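Local coordinates for capsule biosynthesis protein CapD proenzyme (Bacillus anthracis, PDB 3G9K) that cleaves the poly-gamma-D-glutamate capsule and joins it by an amide bond to meso-diaminopimelic acid of the peptidoglycan, releasing shorter capsule and helping the bacterium escape host defences, at residues 48-53 / 121-126; 129-134 / 177-182; 140-145 / 167-172; 157-162 / 173-178; 193-198 / 212-217. All blocks are in the same frame, centred on the assembly; numbering follows the deposited sequence.

Contact 1: residues 48-53 / 121-126; sequences AIVVSY and GELLQP
Ile49 lays its CG2 branch against Leu123, 4.0 Å from CB, while its CD1 end runs on to Leu123 CD1; the two branched chains pass at a slant, and being wholly apolar they suit this buried seam. One residue on, Val50 has CG1 anti to the backbone N (chi1 168°), which leaves CG2 to face the other helix. That methyl lies 3.7 Å from Leu123 CD2 and 3.4 Å from the carbonyl Leu123 O. Beside it a water donates to Leu123 O at 2.8 Å and, weakly, to Val50 O, a small polar bridge inside an apolar contact. The CG1 branch of Val50 looks instead to Pro126 CG; proline has no amide hydrogen, and helix 120-133 is kinked there. The short segments cross at -36° with axes 8.1 Å apart, an alpha-alpha packing in the larger-fragment part of this Ntn-hydrolase (gamma-glutamyltransferase) fold. Last comes Tyr53, whose ring takes Leu124 CG over one face, 4.1 Å from the centroid and 10° off the normal, a CH-pi contact. Leu124 CD1 sits nearer the rim, 3.8 Å from Tyr53 CE1. Phe104 meets Tyr53 edge-to-face, and Leu182 of helix 176-188 also packs on that tyrosine.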
# COMPACT_ATOMS: atom_id res chain seq x y z
N ALA A 48 -10.05 3.76 9.05
CA ALA A 48 -9.00 3.89 8.02
C ALA A 48 -8.25 5.24 8.13
O ALA A 48 -7.05 5.32 7.92
CB ALA A 48 -9.63 3.74 6.61
N ILE A 49 -8.97 6.29 8.51
CA ILE A 49 -8.36 7.60 8.67
C ILE A 49 -7.46 7.57 9.88
O ILE A 49 -6.31 8.08 9.85
CB ILE A 49 -9.43 8.72 8.85
CG1 ILE A 49 -10.18 8.92 7.53
CG2 ILE A 49 -8.78 9.99 9.38
CD1 ILE A 49 -11.51 9.73 7.60
N VAL A 50 -7.96 6.99 10.95
CA VAL A 50 -7.16 6.82 12.17
C VAL A 50 -5.89 6.00 11.89
O VAL A 50 -4.78 6.39 12.24
CB VAL A 50 -7.98 6.14 13.25
CG1 VAL A 50 -7.11 5.72 14.37
CG2 VAL A 50 -9.12 7.09 13.74
N VAL A 51 -6.07 4.84 11.28
CA VAL A 51 -4.98 3.96 10.88
C VAL A 51 -3.99 4.68 9.97
O VAL A 51 -2.79 4.53 10.13
CB VAL A 51 -5.49 2.65 10.21
CG1 VAL A 51 -4.33 1.88 9.55
CG2 VAL A 51 -6.21 1.72 11.24
N SER A 52 -4.49 5.41 8.97
CA SER A 52 -3.55 6.08 8.02
C SER A 52 -2.66 7.09 8.72
O SER A 52 -1.44 7.09 8.57
CB SER A 52 -4.28 6.76 6.89
OG SER A 52 -4.91 5.80 6.10
N TYR A 53 -3.27 7.92 9.55
CA TYR A 53 -2.48 8.86 10.35
C TYR A 53 -1.49 8.22 11.40
O TYR A 53 -0.38 8.71 11.60
CB TYR A 53 -3.43 9.88 11.00
CG TYR A 53 -3.70 11.13 10.19
CD1 TYR A 53 -4.91 11.32 9.54
CD2 TYR A 53 -2.76 12.14 10.13
CE1 TYR A 53 -5.17 12.54 8.82
CE2 TYR A 53 -2.99 13.29 9.44
CZ TYR A 53 -4.20 13.49 8.78
OH TYR A 53 -4.36 14.65 8.10
N GLY A 121 -11.42 15.82 14.19
CA GLY A 121 -10.54 16.04 15.30
C GLY A 121 -10.25 14.79 16.09
O GLY A 121 -9.14 14.48 16.40
N GLU A 122 -11.30 14.07 16.42
CA GLU A 122 -11.20 12.83 17.18
C GLU A 122 -10.31 11.79 16.50
O GLU A 122 -9.55 11.07 17.14
CB GLU A 122 -12.57 12.16 17.35
CG GLU A 122 -13.61 12.89 18.09
CD GLU A 122 -14.94 12.12 18.17
OE1 GLU A 122 -14.99 10.90 17.86
OE2 GLU A 122 -15.94 12.73 18.56
N LEU A 123 -10.47 11.68 15.19
CA LEU A 123 -9.73 10.71 14.39
C LEU A 123 -8.21 10.97 14.29
O LEU A 123 -7.46 10.01 14.12
CB LEU A 123 -10.36 10.66 13.03
CG LEU A 123 -11.87 10.36 12.98
CD1 LEU A 123 -12.36 10.35 11.52
CD2 LEU A 123 -12.26 9.02 13.67
N LEU A 124 -7.77 12.23 14.45
CA LEU A 124 -6.35 12.58 14.41
C LEU A 124 -5.69 12.38 15.74
O LEU A 124 -4.47 12.30 15.81
CB LEU A 124 -6.17 14.04 13.95
CG LEU A 124 -6.03 14.26 12.43
CD1 LEU A 124 -7.24 13.80 11.71
CD2 LEU A 124 -5.75 15.75 12.11
N GLN A 125 -6.48 12.30 16.81
CA GLN A 125 -5.92 12.31 18.15
C GLN A 125 -5.01 11.12 18.46
O GLN A 125 -3.98 11.30 19.06
CB GLN A 125 -7.00 12.48 19.24
CG GLN A 125 -6.43 12.88 20.59
CD GLN A 125 -5.83 14.27 20.58
OE1 GLN A 125 -6.45 15.22 20.10
NE2 GLN A 125 -4.66 14.40 21.10
N PRO A 126 -5.40 9.89 18.08
CA PRO A 126 -4.42 8.83 18.41
C PRO A 126 -3.01 9.03 17.81
O PRO A 126 -2.01 8.81 18.47
CB PRO A 126 -5.10 7.58 17.85
CG PRO A 126 -6.55 7.90 17.92
CD PRO A 126 -6.61 9.34 17.48
O HOH W 1 -4.85 8.98 14.31

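Contact 2: residues 129-134 / 177-182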
# COMPACT_ATOMS: atom_id res chain seq x y z
N ASN A 129 -1.13 11.61 19.75
CA ASN A 129 -0.62 11.10 21.03
C ASN A 129 0.72 10.37 20.88
O ASN A 129 1.66 10.56 21.67
CB ASN A 129 -1.66 10.13 21.66
CG ASN A 129 -2.93 10.84 22.16
OD1 ASN A 129 -3.96 10.16 22.39
ND2 ASN A 129 -2.88 12.16 22.34
N TYR A 130 0.84 9.54 19.84
CA TYR A 130 2.10 8.86 19.52
C TYR A 130 3.19 9.82 19.08
O TYR A 130 4.34 9.62 19.43
CB TYR A 130 1.91 7.76 18.46
CG TYR A 130 1.10 6.56 18.91
CD1 TYR A 130 1.49 5.80 20.02
CD2 TYR A 130 -0.02 6.15 18.21
CE1 TYR A 130 0.75 4.69 20.43
CE2 TYR A 130 -0.75 5.07 18.61
CZ TYR A 130 -0.37 4.34 19.72
OH TYR A 130 -1.12 3.25 20.12
N ALA A 131 2.83 10.89 18.37
CA ALA A 131 3.80 11.95 18.03
C ALA A 131 4.30 12.65 19.31
O ALA A 131 5.49 12.79 19.51
CB ALA A 131 3.18 12.98 17.08
N GLU A 132 3.38 13.03 20.18
CA GLU A 132 3.68 13.89 21.31
C GLU A 132 4.26 13.10 22.47
O GLU A 132 5.24 13.54 23.08
CB GLU A 132 2.44 14.60 21.82
CG GLU A 132 2.74 15.66 22.85
CD GLU A 132 2.63 17.06 22.29
OE1 GLU A 132 1.49 17.46 21.96
OE2 GLU A 132 3.69 17.77 22.18
N LYS A 133 3.62 11.97 22.78
CA LYS A 133 4.03 11.12 23.89
C LYS A 133 5.09 10.10 23.51
O LYS A 133 5.86 9.67 24.35
CB LYS A 133 2.83 10.42 24.52
CG LYS A 133 1.67 11.33 24.90
CD LYS A 133 2.01 12.28 25.99
CE LYS A 133 0.78 13.07 26.46
NZ LYS A 133 -0.23 12.20 27.19
N GLY A 134 5.10 9.67 22.24
CA GLY A 134 6.12 8.76 21.76
C GLY A 134 5.59 7.36 21.54
O GLY A 134 4.44 7.06 21.87
N ASP A 177 7.87 18.21 16.70
CA ASP A 177 7.56 19.00 15.49
C ASP A 177 6.36 18.43 14.76
O ASP A 177 5.47 19.20 14.36
CB ASP A 177 8.74 19.06 14.50
CG ASP A 177 9.96 19.83 15.04
OD1 ASP A 177 9.88 20.46 16.09
OD2 ASP A 177 10.99 19.85 14.33
N LEU A 178 6.33 17.11 14.56
CA LEU A 178 5.19 16.47 13.91
C LEU A 178 3.88 16.63 14.70
O LEU A 178 2.82 16.80 14.10
CB LEU A 178 5.47 14.97 13.61
CG LEU A 178 4.40 14.13 12.89
CD1 LEU A 178 4.02 14.73 11.52
CD2 LEU A 178 4.90 12.65 12.73
N ALA A 179 3.95 16.49 16.03
CA ALA A 179 2.76 16.75 16.86
C ALA A 179 2.22 18.15 16.61
O ALA A 179 1.05 18.30 16.39
CB ALA A 179 3.05 16.52 18.33
N ARG A 180 3.08 19.15 16.58
CA ARG A 180 2.68 20.51 16.26
C ARG A 180 1.94 20.58 14.94
O ARG A 180 0.85 21.17 14.87
CB ARG A 180 3.89 21.44 16.24
CG ARG A 180 3.53 22.91 16.12
CD ARG A 180 4.79 23.78 16.23
NE ARG A 180 5.55 23.41 17.43
CZ ARG A 180 6.76 22.86 17.45
NH1 ARG A 180 7.45 22.61 16.34
NH2 ARG A 180 7.31 22.56 18.62
N THR A 181 2.51 19.98 13.89
CA THR A 181 1.89 19.99 12.58
C THR A 181 0.53 19.32 12.63
O THR A 181 -0.45 19.84 12.09
CB THR A 181 2.79 19.35 11.49
OG1 THR A 181 4.05 20.05 11.46
CG2 THR A 181 2.12 19.34 10.03
N LEU A 182 0.49 18.13 13.22
CA LEU A 182 -0.76 17.37 13.30
C LEU A 182 -1.83 18.16 14.14
O LEU A 182 -2.99 18.18 13.78
CB LEU A 182 -0.51 15.98 13.89
CG LEU A 182 0.35 15.01 13.09
CD1 LEU A 182 0.50 13.69 13.79
CD2 LEU A 182 -0.25 14.74 11.65
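The carboxylate of Glu132 lies flat over the methyl of Ala179: Ala179 CB is 4.0 Å from Glu132 CD and almost as near to OE1 and OE2, so it sits under one face of the group and not at its oxygen edge. A bend at chi2 (105°), beyond a CG anti to the backbone N, folds the glutamate back across the neighbouring helix. Its OE1 makes a salt bridge with Lys183, one turn after Ala179. Within helix 176-188 two flat groups meet: Arg180 NH1 reaches Asp177 OD1 at 3.3 Å, from above the carboxylate, 49° out of its plane. The Tyr130 ring has Gly134 O in plane at its edge, a neighbour from its own segment.

Between the helices proper, small residues do the work. Ala131 CB meets Ala179 CB at 3.8 Å and Ala179 N at 3.7 Å, and the alpha carbons of the two alanines stand only 5.0 Å apart. Leu182 CD1 lies at 4.3 Å from Ala131 CB. This is helix-helix packing of 120-133 on 176-188 within the gamma-glutamyltransferase fold; the short segments run at 142°, roughly antiparallel, with axes 8.0 Å apart, a close approach that two facing alanines allow. Gly134, with positive phi, ends helix 120-133 just beyond. Thr181 OG1 is hydrogen-bonded to Ala31 O of the other CapD chain.

Chemically, the interface is apolar at its middle and charged at its margin: methyl groups bring the backbones close, while the Glu132–Lys183 pair would be expected to reinforce the solvent-facing margin electrostatically.

Contact 3: residues 140-145 / 167-172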
# COMPACT_ATOMS: atom_id res chain seq x y z
N SER A 140 12.56 -2.97 12.72
CA SER A 140 12.46 -2.59 11.32
C SER A 140 12.70 -1.08 11.06
O SER A 140 13.27 -0.70 10.04
CB SER A 140 11.08 -2.96 10.80
OG SER A 140 10.11 -2.39 11.67
N LEU A 141 12.24 -0.23 11.96
CA LEU A 141 12.52 1.20 11.83
C LEU A 141 14.02 1.46 12.06
O LEU A 141 14.63 2.23 11.31
CB LEU A 141 11.67 2.02 12.79
CG LEU A 141 11.94 3.54 12.77
CD1 LEU A 141 11.79 4.12 11.39
CD2 LEU A 141 11.05 4.28 13.76
N THR A 142 14.63 0.83 13.06
CA THR A 142 16.09 0.92 13.23
C THR A 142 16.83 0.54 11.95
O THR A 142 17.63 1.32 11.44
CB THR A 142 16.61 0.06 14.41
OG1 THR A 142 15.85 0.38 15.58
CG2 THR A 142 18.09 0.35 14.68
N MSE A 143 16.55 -0.58 11.41
CA MSE A 143 17.23 -1.04 10.21
C MSE A 143 16.98 -0.14 8.98
O MSE A 143 17.88 0.09 8.18
CB MSE A 143 16.87 -2.49 9.91
CG MSE A 143 17.42 -2.99 8.58
SE MSE A 143 16.12 -2.78 7.17
CE MSE A 143 15.42 -4.59 7.29
N ARG A 144 15.74 0.30 8.78
CA ARG A 144 15.43 1.27 7.77
C ARG A 144 16.27 2.55 7.89
O ARG A 144 16.76 3.06 6.87
CB ARG A 144 13.95 1.63 7.83
CG ARG A 144 13.10 0.60 7.11
CD ARG A 144 13.09 0.89 5.65
NE ARG A 144 12.95 -0.33 4.87
CZ ARG A 144 13.95 -1.11 4.48
NH1 ARG A 144 15.21 -0.82 4.79
NH2 ARG A 144 13.69 -2.21 3.78
N LEU A 145 16.39 3.06 9.10
CA LEU A 145 17.18 4.25 9.35
C LEU A 145 18.66 3.97 9.05
O LEU A 145 19.35 4.78 8.40
CB LEU A 145 17.02 4.71 10.79
CG LEU A 145 15.72 5.48 11.10
CD1 LEU A 145 15.51 5.60 12.57
CD2 LEU A 145 15.80 6.85 10.45
N ILE A 167 18.24 5.25 16.00
CA ILE A 167 17.57 5.02 17.28
C ILE A 167 17.33 3.52 17.42
O ILE A 167 16.95 2.85 16.46
CB ILE A 167 16.26 5.87 17.45
CG1 ILE A 167 15.69 5.71 18.86
CG2 ILE A 167 15.23 5.51 16.39
CD1 ILE A 167 14.56 6.69 19.23
N GLU A 168 17.61 3.00 18.61
CA GLU A 168 17.67 1.54 18.83
C GLU A 168 16.30 0.97 19.13
O GLU A 168 15.46 1.63 19.73
CB GLU A 168 18.65 1.20 19.98
CG GLU A 168 20.05 1.71 19.74
CD GLU A 168 21.06 1.25 20.77
OE1 GLU A 168 20.90 1.58 21.98
OE2 GLU A 168 22.03 0.58 20.36
N THR A 169 16.08 -0.26 18.69
CA THR A 169 14.89 -1.01 19.03
C THR A 169 14.64 -0.89 20.51
O THR A 169 15.58 -0.92 21.32
CB THR A 169 15.06 -2.48 18.66
OG1 THR A 169 15.21 -2.57 17.24
CG2 THR A 169 13.85 -3.29 19.11
N GLY A 170 13.38 -0.70 20.85
CA GLY A 170 12.99 -0.59 22.24
C GLY A 170 12.95 0.82 22.76
O GLY A 170 12.28 1.08 23.76
N GLU A 171 13.63 1.74 22.09
CA GLU A 171 13.73 3.13 22.56
C GLU A 171 12.44 3.87 22.22
O GLU A 171 11.77 3.51 21.26
CB GLU A 171 14.93 3.84 21.90
CG GLU A 171 16.29 3.30 22.34
CD GLU A 171 16.65 3.73 23.75
OE1 GLU A 171 16.89 4.94 23.95
OE2 GLU A 171 16.69 2.87 24.66
N THR A 172 12.10 4.88 23.01
CA THR A 172 10.93 5.70 22.75
C THR A 172 11.29 6.86 21.81
O THR A 172 12.18 7.66 22.11
CB THR A 172 10.32 6.26 24.03
OG1 THR A 172 9.87 5.17 24.85
CG2 THR A 172 9.14 7.19 23.74
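Thr142 OG1 stands 2.8 Å from Ile167 O, at the centre of a small polar cluster. The hydroxyl lies within hydrogen-bonding reach of Ile167 O and also of Asp138 O, four residues back in the chain. With OG1 beside its own backbone N (chi1 -51°), the threonine turns both the hydroxyl and CG2 onto the loop, and CG2 comes within 3.3 Å of Ile167 O. Thr169 OG1 lies 3.4 Å from Thr142 OG1 and is hydrogen-bonded to Asp139 OD1, at the start of the helix.

The apolar half lies one turn further on, where Leu145 CD1 touches Ile167 CG2 at 3.8 Å. Ile167 points CG1 anti to its backbone N, which leaves CG2 in the tight place between N and carbonyl carbon, facing the helix.

Beyond Ile167 the chain makes a type II beta turn from Glu168 to Glu171, closed by Glu171 N to Glu168 O at 3.0 Å; Gly170, with positive phi, fills the third position, as this turn favours. The chemistry thus suits a loop lying beside the first turns of helix 139-152: a threonine whose hydroxyl lies between the loop carbonyl and that of Asp138, just before the helix, and a leucine that packs on the isoleucine.

Contact 4: residues 157-162 / 173-178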
# COMPACT_ATOMS: atom_id res chain seq x y z
N LEU A 157 18.00 15.74 11.52
CA LEU A 157 17.43 14.42 11.81
C LEU A 157 17.91 13.84 13.15
O LEU A 157 17.91 12.62 13.37
CB LEU A 157 17.76 13.49 10.62
CG LEU A 157 16.69 13.32 9.56
CD1 LEU A 157 15.82 14.55 9.30
CD2 LEU A 157 17.24 12.71 8.28
N SER A 158 18.26 14.70 14.09
CA SER A 158 18.88 14.21 15.31
C SER A 158 17.97 13.28 16.10
O SER A 158 18.47 12.33 16.68
CB SER A 158 19.33 15.37 16.20
OG SER A 158 18.24 16.23 16.40
N ILE A 159 16.65 13.50 16.12
CA ILE A 159 15.76 12.56 16.87
C ILE A 159 15.75 11.10 16.39
O ILE A 159 15.44 10.19 17.19
CB ILE A 159 14.30 13.03 16.98
CG1 ILE A 159 13.56 12.94 15.62
CG2 ILE A 159 14.20 14.41 17.49
CD1 ILE A 159 12.13 13.43 15.73
N PHE A 160 16.03 10.90 15.11
CA PHE A 160 16.09 9.57 14.51
C PHE A 160 17.47 8.93 14.59
O PHE A 160 17.59 7.72 14.39
CB PHE A 160 15.71 9.65 13.03
CG PHE A 160 14.37 10.27 12.80
CD1 PHE A 160 13.21 9.58 13.13
CD2 PHE A 160 14.27 11.54 12.27
CE1 PHE A 160 11.97 10.15 12.91
CE2 PHE A 160 13.03 12.12 12.05
CZ PHE A 160 11.87 11.40 12.34
N TYR A 161 18.49 9.76 14.82
CA TYR A 161 19.88 9.31 14.92
C TYR A 161 20.54 9.87 16.16
O TYR A 161 21.47 10.63 16.05
CB TYR A 161 20.69 9.72 13.70
CG TYR A 161 20.22 9.12 12.40
CD1 TYR A 161 19.28 9.78 11.61
CD2 TYR A 161 20.69 7.88 11.96
CE1 TYR A 161 18.85 9.25 10.41
CE2 TYR A 161 20.26 7.32 10.74
CZ TYR A 161 19.32 8.01 9.98
OH TYR A 161 18.87 7.51 8.76
N PRO A 162 20.06 9.48 17.34
CA PRO A 162 20.61 9.92 18.63
C PRO A 162 22.09 9.52 18.78
O PRO A 162 22.45 8.36 18.57
CB PRO A 162 19.76 9.15 19.64
CG PRO A 162 18.54 8.85 18.93
CD PRO A 162 18.96 8.53 17.55
N LEU A 173 10.64 6.90 20.66
CA LEU A 173 10.80 8.03 19.74
C LEU A 173 9.65 9.00 19.90
O LEU A 173 8.49 8.62 19.68
CB LEU A 173 10.83 7.51 18.31
CG LEU A 173 10.84 8.56 17.19
CD1 LEU A 173 12.06 9.50 17.31
CD2 LEU A 173 10.77 7.82 15.87
N ILE A 174 10.00 10.24 20.27
CA ILE A 174 9.10 11.36 20.47
C ILE A 174 9.30 12.33 19.28
O ILE A 174 10.44 12.59 18.88
CB ILE A 174 9.36 12.15 21.78
CG1 ILE A 174 9.01 11.28 23.02
CG2 ILE A 174 8.54 13.42 21.77
CD1 ILE A 174 9.56 11.80 24.46
N GLN A 175 8.18 12.77 18.69
CA GLN A 175 8.17 13.62 17.47
C GLN A 175 7.36 14.92 17.68
O GLN A 175 6.24 15.09 17.16
CB GLN A 175 7.64 12.82 16.24
CG GLN A 175 8.54 11.68 15.78
CD GLN A 175 7.98 10.88 14.64
OE1 GLN A 175 8.30 11.13 13.47
NE2 GLN A 175 7.16 9.91 14.97
N THR A 176 7.97 15.83 18.44
CA THR A 176 7.38 17.09 18.81
C THR A 176 6.98 18.02 17.67
O THR A 176 5.87 18.54 17.67
CB THR A 176 8.29 17.83 19.76
OG1 THR A 176 8.46 16.99 20.92
CG2 THR A 176 7.70 19.18 20.16
N ASP A 177 7.87 18.21 16.70
CA ASP A 177 7.56 19.00 15.49
C ASP A 177 6.36 18.43 14.76
O ASP A 177 5.47 19.20 14.36
CB ASP A 177 8.74 19.06 14.50
CG ASP A 177 9.96 19.83 15.04
OD1 ASP A 177 9.88 20.46 16.09
OD2 ASP A 177 10.99 19.85 14.33
N LEU A 178 6.33 17.11 14.56
CA LEU A 178 5.19 16.47 13.91
C LEU A 178 3.88 16.63 14.70
O LEU A 178 2.82 16.80 14.10
CB LEU A 178 5.47 14.97 13.61
CG LEU A 178 4.40 14.13 12.89
CD1 LEU A 178 4.02 14.73 11.52
CD2 LEU A 178 4.90 12.65 12.73
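Phe160 and Gln175 meet almost at right angles: the amide plane of Gln175 stands 80° from the ring plane, and Gln175 OE1 approaches the ring at its edge, 3.8 Å from Phe160 CZ, where the ring hydrogens carry slight positive charge. The other end of that amide is engaged too, since Gln175 NE2 donates to Val57 O, which would favour this orientation of the amide. Leu173, with CG anti to its backbone N (chi1 174°), splits its methyls between two partners. Its CD2 lies obliquely to the Phe160 ring, 4.0 Å from CE1, and its CD1 comes to 3.5 Å from Ile159 O and 4.1 Å from Ile159 CG1.

Ile159 crosses both Leu173 and Gln175 at about a right angle. Its CG1 occupies the position between backbone N and carbonyl carbon (chi1 71°), and this brings CG1 over the centre of the neighbouring Phe160 ring, 3.6 Å above the plane, while CD1 runs outward to Ile174 O at 3.7 Å and Gln175 CG at 4.0 Å. A branched chain thus serves both the phenylalanine beside it and the strand-like backbone across from it. Phe34 of the other CapD chain meets the Phe160 ring as well, and Tyr29 of that chain packs on Ile159.

Leu173 belongs to the two-stranded antiparallel sheet formed with strand 135-136, Gln175 is the N-cap of helix 176-188, and Phe160 also packs on Leu145 of helix 139-152, which places the loop 157-162 between that helix and the start of helix 176-188.

Contact 5: residues 193-198 / 212-217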
# COMPACT_ATOMS: atom_id res chain seq x y z
N PHE A 193 -2.20 22.47 6.64
CA PHE A 193 -1.07 21.87 5.90
C PHE A 193 -0.80 22.64 4.60
O PHE A 193 0.35 22.96 4.33
CB PHE A 193 -1.40 20.41 5.60
CG PHE A 193 -0.29 19.64 4.90
CD1 PHE A 193 0.65 18.93 5.64
CD2 PHE A 193 -0.25 19.54 3.51
CE1 PHE A 193 1.64 18.19 5.02
CE2 PHE A 193 0.74 18.79 2.89
CZ PHE A 193 1.68 18.13 3.63
N TYR A 194 -1.86 22.93 3.81
CA TYR A 194 -1.74 23.45 2.45
C TYR A 194 -1.67 24.98 2.37
O TYR A 194 -1.51 25.53 1.31
CB TYR A 194 -2.88 22.91 1.58
CG TYR A 194 -2.84 21.42 1.37
CD1 TYR A 194 -2.05 20.84 0.37
CD2 TYR A 194 -3.51 20.57 2.24
CE1 TYR A 194 -1.98 19.48 0.22
CE2 TYR A 194 -3.47 19.23 2.10
CZ TYR A 194 -2.70 18.66 1.07
OH TYR A 194 -2.67 17.30 0.95
N GLU A 195 -1.70 25.65 3.53
CA GLU A 195 -1.57 27.10 3.60
C GLU A 195 -0.84 27.40 4.89
O GLU A 195 -0.52 26.49 5.63
CB GLU A 195 -2.92 27.80 3.56
CG GLU A 195 -3.77 27.46 2.34
CD GLU A 195 -5.15 28.11 2.41
OE1 GLU A 195 -5.26 29.22 2.94
OE2 GLU A 195 -6.11 27.51 1.95
N GLY A 196 -0.52 28.66 5.13
CA GLY A 196 0.11 29.05 6.38
C GLY A 196 1.54 28.62 6.52
O GLY A 196 2.23 28.35 5.54
N GLY A 197 2.00 28.58 7.76
CA GLY A 197 3.36 28.23 8.06
C GLY A 197 3.82 26.88 7.55
O GLY A 197 4.98 26.74 7.12
N VAL A 198 2.94 25.86 7.57
CA VAL A 198 3.36 24.56 7.16
C VAL A 198 3.64 24.60 5.67
O VAL A 198 4.66 24.07 5.22
CB VAL A 198 2.34 23.46 7.46
CG1 VAL A 198 2.77 22.11 6.78
CG2 VAL A 198 2.23 23.27 8.97
N ASP A 212 1.03 26.02 -5.98
CA ASP A 212 0.91 24.60 -6.30
C ASP A 212 0.43 23.84 -5.07
O ASP A 212 -0.35 22.92 -5.15
CB ASP A 212 2.25 23.99 -6.72
CG ASP A 212 2.56 24.17 -8.18
OD1 ASP A 212 1.62 24.38 -8.98
OD2 ASP A 212 3.76 24.08 -8.52
N ILE A 213 0.94 24.19 -3.91
CA ILE A 213 0.56 23.52 -2.66
C ILE A 213 -0.93 23.72 -2.37
O ILE A 213 -1.64 22.75 -2.08
CB ILE A 213 1.45 23.99 -1.50
CG1 ILE A 213 2.90 23.53 -1.75
CG2 ILE A 213 0.93 23.43 -0.15
CD1 ILE A 213 3.95 24.22 -0.90
N LYS A 214 -1.40 24.92 -2.51
CA LYS A 214 -2.81 25.24 -2.21
C LYS A 214 -3.75 24.65 -3.23
O LYS A 214 -4.92 24.35 -2.91
CB LYS A 214 -3.00 26.78 -2.18
CG LYS A 214 -4.35 27.22 -1.58
CD LYS A 214 -4.50 28.73 -1.46
CE LYS A 214 -5.99 29.05 -1.15
NZ LYS A 214 -6.33 30.50 -1.31
N GLY A 215 -3.25 24.47 -4.46
CA GLY A 215 -4.06 24.03 -5.54
C GLY A 215 -4.27 22.54 -5.62
O GLY A 215 -4.90 22.06 -6.57
N TYR A 216 -3.74 21.80 -4.66
CA TYR A 216 -3.86 20.36 -4.67
C TYR A 216 -5.33 19.95 -4.64
O TYR A 216 -6.09 20.48 -3.85
CB TYR A 216 -3.14 19.72 -3.48
CG TYR A 216 -3.27 18.19 -3.60
CD1 TYR A 216 -4.32 17.50 -3.02
CD2 TYR A 216 -2.36 17.46 -4.38
CE1 TYR A 216 -4.46 16.12 -3.17
CE2 TYR A 216 -2.49 16.07 -4.54
CZ TYR A 216 -3.54 15.42 -3.95
OH TYR A 216 -3.71 14.06 -4.12
N LYS A 217 -5.70 18.99 -5.49
CA LYS A 217 -7.06 18.42 -5.50
C LYS A 217 -7.04 16.89 -5.55
O LYS A 217 -6.30 16.29 -6.35
CB LYS A 217 -7.84 18.92 -6.70
CG LYS A 217 -8.12 20.44 -6.67
CD LYS A 217 -8.93 20.86 -5.43
CE LYS A 217 -8.99 22.38 -5.26
NZ LYS A 217 -9.12 22.78 -3.82
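Tyr194 holds CG anti to its carbonyl carbon (chi1 -65°) and Tyr216 holds CG anti to its backbone N (chi1 -178°), and these turns set the two rings side by side. Their planes lie 19° apart, but the rings are slid so that they barely overlap, with centroids 6.0 Å from each other. Tyr194 CE1 meets Tyr216 CB at 3.9 Å, and at the edge of the Tyr194 ring, near its plane, Ile213 O comes to 3.1 Å from CD1. Ile213 CG2 returns the touch, 3.5 Å from Tyr194 O.

Here the end of helix 191-194 meets the end of helix 210-214, just before strand 219-228 enters the central antiparallel sheet of the Ntn-hydrolase fold. Tyrosine suits both places because the ring is buried while its hydroxyl finds a backbone partner: Tyr194 OH bonds to Pro102 O and Ala106 N, and Tyr216 OH to Arg85 O. Over one face of the Tyr194 ring lies Phe193 CD2.

Toward solvent, the extended chains of Glu195 and Lys214 pass obliquely, with Glu195 OE2 3.5 Å from Lys214 CE. The charged ends, OE2 and NZ, are 4.4 Å apart, beyond a salt bridge; Glu195 OE2 has its salt bridge with Lys191 instead.

How the contacts relate
From the N terminus, contact 1 comes first, bringing helix 44-58 against helix 120-133 and closing a loop that holds strands 68-74 and 79-83 and helix 104-115. Contact 2 then opens on the far end of helix 120-133 and closes on helix 176-188; contact 3 is nested in that loop. Contacts 3 and 4 cross, their segments alternating, and contact 4 ends on the stretch where contact 2 does, with Asp177 and Leu178 in both. Together they tie helix 139-152, the following loop and the small sheet to helix 176-188. Contact 5 follows in series, closing a short loop that holds most of helix 196-206, and touches contact 2 through Val198 and Thr181.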